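Local structure of chorismate mutase (Burkholderia thailandensis, 6CNZ) at residues A52-L55 and T56-K60; K84-Q87 and N88-A92. The protein probably catalyses the rearrangement of chorismate to prephenate, the step that leads toward phenylalanine and tyrosine, as an all-helical chorismate mutase. All blocks are in the same frame, centred on the assembly; numbering follows the deposited sequence.

Contact 1: A52-L55 and T56-K60; sequences AALL and TDVEK
Four successive i to i+4 hydrogen bonds join Ala52-Leu55 to Thr56-Lys60 as one continuous stretch of helix 48-64, from Thr56 N to Ala52 O (3.0 Å) through Glu59 N to Leu55 O (3.0 Å). The shortest runs from Val58 N to Leu54 O, at 2.8 Å.

Val58 rests one methyl on the same carbonyl: CG2 is 3.4 Å from Leu54 O. Its first torsion (chi1 157°) sets CG1 opposite the backbone N and turns CG2 back toward the preceding turn. There CG2 meets Leu54 CD1 at 4.1 Å, the two side chains crossing at a slant.

Thr56 turns its hydroxyl back along the helix, with chi1 -72° placing OG1 beside its own backbone N. A water bridges Thr56 OG1 and Ala52 O: it donates to Ala52 O at 2.7 Å and is hydrogen-bonded to Thr56 OG1 at 3.0 Å. Ala52 O is thus gripped by both the amide of Thr56 and the water.

Glu59 lays CG 3.6 Å from Leu55 O, while Glu59 OE1 forms a salt bridge with Arg73. Asp57 OD2 forms one with Arg61. Leu55 and Val58 face helix 69-96, where both touch Phe76. The arrangement is that of an amphipathic alpha-helix, with an apolar side packed on its neighbour in the all-helical chorismate mutase type II fold.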
loop_
_atom_site.group_PDB
_atom_site.type_symbol
_atom_site.label_atom_id
_atom_site.label_comp_id
_atom_site.label_asym_id
_atom_site.label_seq_id
_atom_site.Cartn_x
_atom_site.Cartn_y
_atom_site.Cartn_z
ATOM N N ALA A 52 -0.599 -7.470 -22.604
ATOM C CA ALA A 52 0.560 -7.502 -23.487
ATOM C C ALA A 52 1.209 -6.133 -23.601
ATOM O O ALA A 52 2.438 -6.031 -23.729
ATOM C CB ALA A 52 0.147 -8.013 -24.871
ATOM N N ALA A 53 0.398 -5.076 -23.572
ATOM C CA ALA A 53 0.947 -3.731 -23.576
ATOM C C ALA A 53 1.722 -3.463 -22.295
ATOM O O ALA A 53 2.833 -2.922 -22.327
ATOM C CB ALA A 53 -0.174 -2.711 -23.753
ATOM N N LEU A 54 1.149 -3.837 -21.151
ATOM C CA LEU A 54 1.850 -3.649 -19.888
ATOM C C LEU A 54 3.202 -4.357 -19.902
ATOM O O LEU A 54 4.226 -3.776 -19.523
ATOM C CB LEU A 54 0.988 -4.151 -18.736
ATOM C CG LEU A 54 1.698 -4.226 -17.384
ATOM C CD1 LEU A 54 2.212 -2.851 -16.956
ATOM C CD2 LEU A 54 0.772 -4.810 -16.326
ATOM N N LEU A 55 3.228 -5.617 -20.351
ATOM C CA LEU A 55 4.478 -6.368 -20.320
ATOM C C LEU A 55 5.500 -5.789 -21.288
ATOM O O LEU A 55 6.704 -5.811 -21.002
ATOM C CB LEU A 55 4.216 -7.844 -20.619
ATOM C CG LEU A 55 3.341 -8.595 -19.603
ATOM C CD1 LEU A 55 2.755 -9.859 -20.227
ATOM C CD2 LEU A 55 4.096 -8.934 -18.310
ATOM N N THR A 56 5.050 -5.265 -22.428
ATOM C CA THR A 56 5.966 -4.572 -23.330
ATOM C C THR A 56 6.590 -3.373 -22.630
ATOM O O THR A 56 7.814 -3.198 -22.640
ATOM C CB THR A 56 5.231 -4.148 -24.608
ATOM O OG1 THR A 56 4.958 -5.307 -25.410
ATOM C CG2 THR A 56 6.058 -3.154 -25.422
ATOM N N ASP A 57 5.760 -2.561 -21.975
ATOM C CA ASP A 57 6.278 -1.421 -21.227
ATOM C C ASP A 57 7.234 -1.867 -20.120
ATOM O O ASP A 57 8.259 -1.220 -19.876
ATOM C CB ASP A 57 5.118 -0.613 -20.643
ATOM C CG ASP A 57 5.563 0.723 -20.084
ATOM O OD1 ASP A 57 6.210 1.487 -20.829
ATOM O OD2 ASP A 57 5.254 1.027 -18.914
ATOM N N VAL A 58 6.910 -2.964 -19.433
ATOM C CA VAL A 58 7.782 -3.444 -18.358
ATOM C C VAL A 58 9.158 -3.794 -18.900
ATOM O O VAL A 58 10.183 -3.518 -18.263
ATOM C CB VAL A 58 7.139 -4.644 -17.639
ATOM C CG1 VAL A 58 8.208 -5.500 -16.930
ATOM C CG2 VAL A 58 6.066 -4.149 -16.661
ATOM N N GLU A 59 9.208 -4.405 -20.085
ATOM C CA GLU A 59 10.503 -4.776 -20.639
ATOM C C GLU A 59 11.330 -3.537 -20.952
ATOM O O GLU A 59 12.536 -3.508 -20.678
ATOM C CB GLU A 59 10.320 -5.649 -21.883
ATOM C CG GLU A 59 10.009 -7.113 -21.560
ATOM C CD GLU A 59 10.271 -8.037 -22.738
ATOM O OE1 GLU A 59 9.321 -8.710 -23.198
ATOM O OE2 GLU A 59 11.428 -8.080 -23.208
ATOM N N LYS A 60 10.689 -2.488 -21.481
ATOM C CA LYS A 60 11.414 -1.260 -21.802
ATOM C C LYS A 60 11.861 -0.525 -20.537
ATOM O O LYS A 60 12.981 -0.007 -20.483
ATOM C CB LYS A 60 10.554 -0.356 -22.694
HETATM O O HOH W 1 3.871 -8.047 -24.749
#

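Contact 2: K84-Q87 and N88-A92; sequences KQLQ and NALFA
Asn88 folds its side chain back over the carbonyl of Lys84, one turn earlier in the helix. Its ND2 gives Lys84 O a weak hydrogen bond of 3.1 Å, bent to 131° at the hydrogen. The backbone amide of Asn88 makes the stronger bond to the same oxygen, at 2.8 Å and 165°. The CB of Asn88 also lies close to this oxygen.

Leu90 overlaps the next carbonyl but one. Its CG sits 3.4 Å from Leu86 O, and its CD1 is 4.2 Å from Leu86 CG. The first torsion of Leu90 (chi1 -67°) sets CG beside its own backbone N, which brings the branch back to the Leu86 turn. Leu90 N is hydrogen-bonded to Leu86 O at 2.9 Å, so this oxygen takes an amide and is also covered by carbon.

The Phe91 ring approaches Gln87 O obliquely, with CD1 3.5 Å from the oxygen. Phe91 N is hydrogen-bonded to that same oxygen at 2.9 Å. Beyond the segments, the ring makes an edge-to-face contact with Trp39.

The Gln87 amide lies back beside the preceding turn, where NE2 is hydrogen-bonded to Ser83 OG. Its side chain touches Val34 and Ala35 of helix 31-41. Gln85 OE1 is hydrogen-bonded to Thr165 OG1, and Ala89 touches Ala158 of helix 157-166. The helix is thus held chiefly by its main-chain bonds, with the Asn88 amide adding a weaker second grip on the carbonyl of Lys84 and the Leu90 branch covering that of Leu86.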
loop_
_atom_site.group_PDB
_atom_site.type_symbol
_atom_site.label_atom_id
_atom_site.label_comp_id
_atom_site.label_asym_id
_atom_site.label_seq_id
_atom_site.Cartn_x
_atom_site.Cartn_y
_atom_site.Cartn_z
ATOM N N LYS A 84 -5.596 -11.537 -11.533
ATOM C CA LYS A 84 -6.740 -12.243 -12.110
ATOM C C LYS A 84 -7.248 -13.336 -11.176
ATOM O O LYS A 84 -8.457 -13.560 -11.069
ATOM C CB LYS A 84 -6.356 -12.827 -13.477
ATOM C CG LYS A 84 -6.268 -11.773 -14.566
ATOM C CD LYS A 84 -5.431 -12.229 -15.756
ATOM C CE LYS A 84 -6.138 -13.254 -16.614
ATOM N NZ LYS A 84 -5.348 -13.530 -17.863
ATOM N N GLN A 85 -6.333 -14.044 -10.512
ATOM C CA GLN A 85 -6.723 -15.018 -9.504
ATOM C C GLN A 85 -7.616 -14.378 -8.441
ATOM O O GLN A 85 -8.693 -14.892 -8.117
ATOM C CB GLN A 85 -5.453 -15.605 -8.879
ATOM C CG GLN A 85 -5.629 -16.768 -7.942
ATOM C CD GLN A 85 -4.304 -17.118 -7.287
ATOM O OE1 GLN A 85 -3.249 -16.992 -7.907
ATOM N NE2 GLN A 85 -4.346 -17.495 -6.018
ATOM N N LEU A 86 -7.162 -13.274 -7.858
ATOM C CA LEU A 86 -7.962 -12.588 -6.850
ATOM C C LEU A 86 -9.306 -12.137 -7.425
ATOM O O LEU A 86 -10.357 -12.330 -6.800
ATOM C CB LEU A 86 -7.181 -11.389 -6.285
ATOM C CG LEU A 86 -7.830 -10.614 -5.126
ATOM C CD1 LEU A 86 -8.454 -11.569 -4.113
ATOM C CD2 LEU A 86 -6.812 -9.723 -4.419
ATOM N N GLN A 87 -9.295 -11.526 -8.616
ATOM C CA GLN A 87 -10.548 -11.036 -9.206
ATOM C C GLN A 87 -11.532 -12.176 -9.439
ATOM O O GLN A 87 -12.737 -12.029 -9.199
ATOM C CB GLN A 87 -10.287 -10.298 -10.528
ATOM C CG GLN A 87 -9.451 -9.001 -10.425
ATOM C CD GLN A 87 -9.120 -8.426 -11.810
ATOM O OE1 GLN A 87 -10.006 -8.251 -12.641
ATOM N NE2 GLN A 87 -7.836 -8.168 -12.065
ATOM N N ASN A 88 -11.046 -13.313 -9.938
ATOM C CA ASN A 88 -11.932 -14.453 -10.124
ATOM C C ASN A 88 -12.487 -14.953 -8.797
ATOM O O ASN A 88 -13.670 -15.314 -8.712
ATOM C CB ASN A 88 -11.212 -15.566 -10.872
ATOM C CG ASN A 88 -11.344 -15.402 -12.368
ATOM O OD1 ASN A 88 -12.452 -15.454 -12.892
ATOM N ND2 ASN A 88 -10.226 -15.146 -13.057
ATOM N N ALA A 89 -11.656 -14.971 -7.750
ATOM C CA ALA A 89 -12.146 -15.360 -6.430
ATOM C C ALA A 89 -13.235 -14.404 -5.934
ATOM O O ALA A 89 -14.238 -14.842 -5.356
ATOM C CB ALA A 89 -10.970 -15.422 -5.441
ATOM N N LEU A 90 -13.068 -13.092 -6.172
ATOM C CA LEU A 90 -14.101 -12.130 -5.785
ATOM C C LEU A 90 -15.388 -12.354 -6.582
ATOM O O LEU A 90 -16.482 -12.372 -6.009
ATOM C CB LEU A 90 -13.586 -10.692 -5.963
ATOM C CG LEU A 90 -12.442 -10.271 -5.026
ATOM C CD1 LEU A 90 -11.702 -8.999 -5.513
ATOM C CD2 LEU A 90 -12.950 -10.071 -3.619
ATOM N N PHE A 91 -15.274 -12.554 -7.906
ATOM C CA PHE A 91 -16.443 -12.887 -8.719
ATOM C C PHE A 91 -17.167 -14.111 -8.175
ATOM O O PHE A 91 -18.401 -14.122 -8.082
ATOM C CB PHE A 91 -16.048 -13.135 -10.181
ATOM C CG PHE A 91 -16.002 -11.876 -11.041
ATOM C CD1 PHE A 91 -15.656 -10.640 -10.498
ATOM C CD2 PHE A 91 -16.313 -11.941 -12.398
ATOM C CE1 PHE A 91 -15.606 -9.499 -11.298
ATOM C CE2 PHE A 91 -16.261 -10.807 -13.206
ATOM C CZ PHE A 91 -15.916 -9.584 -12.655
ATOM N N ALA A 92 -16.413 -15.171 -7.846
ATOM C CA ALA A 92 -17.033 -16.381 -7.301
ATOM C C ALA A 92 -17.791 -16.070 -6.005
ATOM O O ALA A 92 -18.901 -16.564 -5.790
ATOM C CB ALA A 92 -15.959 -17.463 -7.068
#

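From the N terminus, the chain reaches contact 1 in helix 48-64, turns, and enters helix 69-96, which carries contact 2 further along. The two contacts lie in series and neither nest nor cross. Each is local to its helix, so neither closes a long loop. Their centres are 23 Å apart and their nearest atoms about 9 Å, without touching. Helix 69-96 is the common element. Its earlier part, at Phe76, is touched by Leu55 and Val58 of contact 1; its later part, at contact 2, packs against helices 31-41 and 157-166. A weak, long ion pair from Lys84 to Glu51 also reaches back to helix 48-64, just before contact 1.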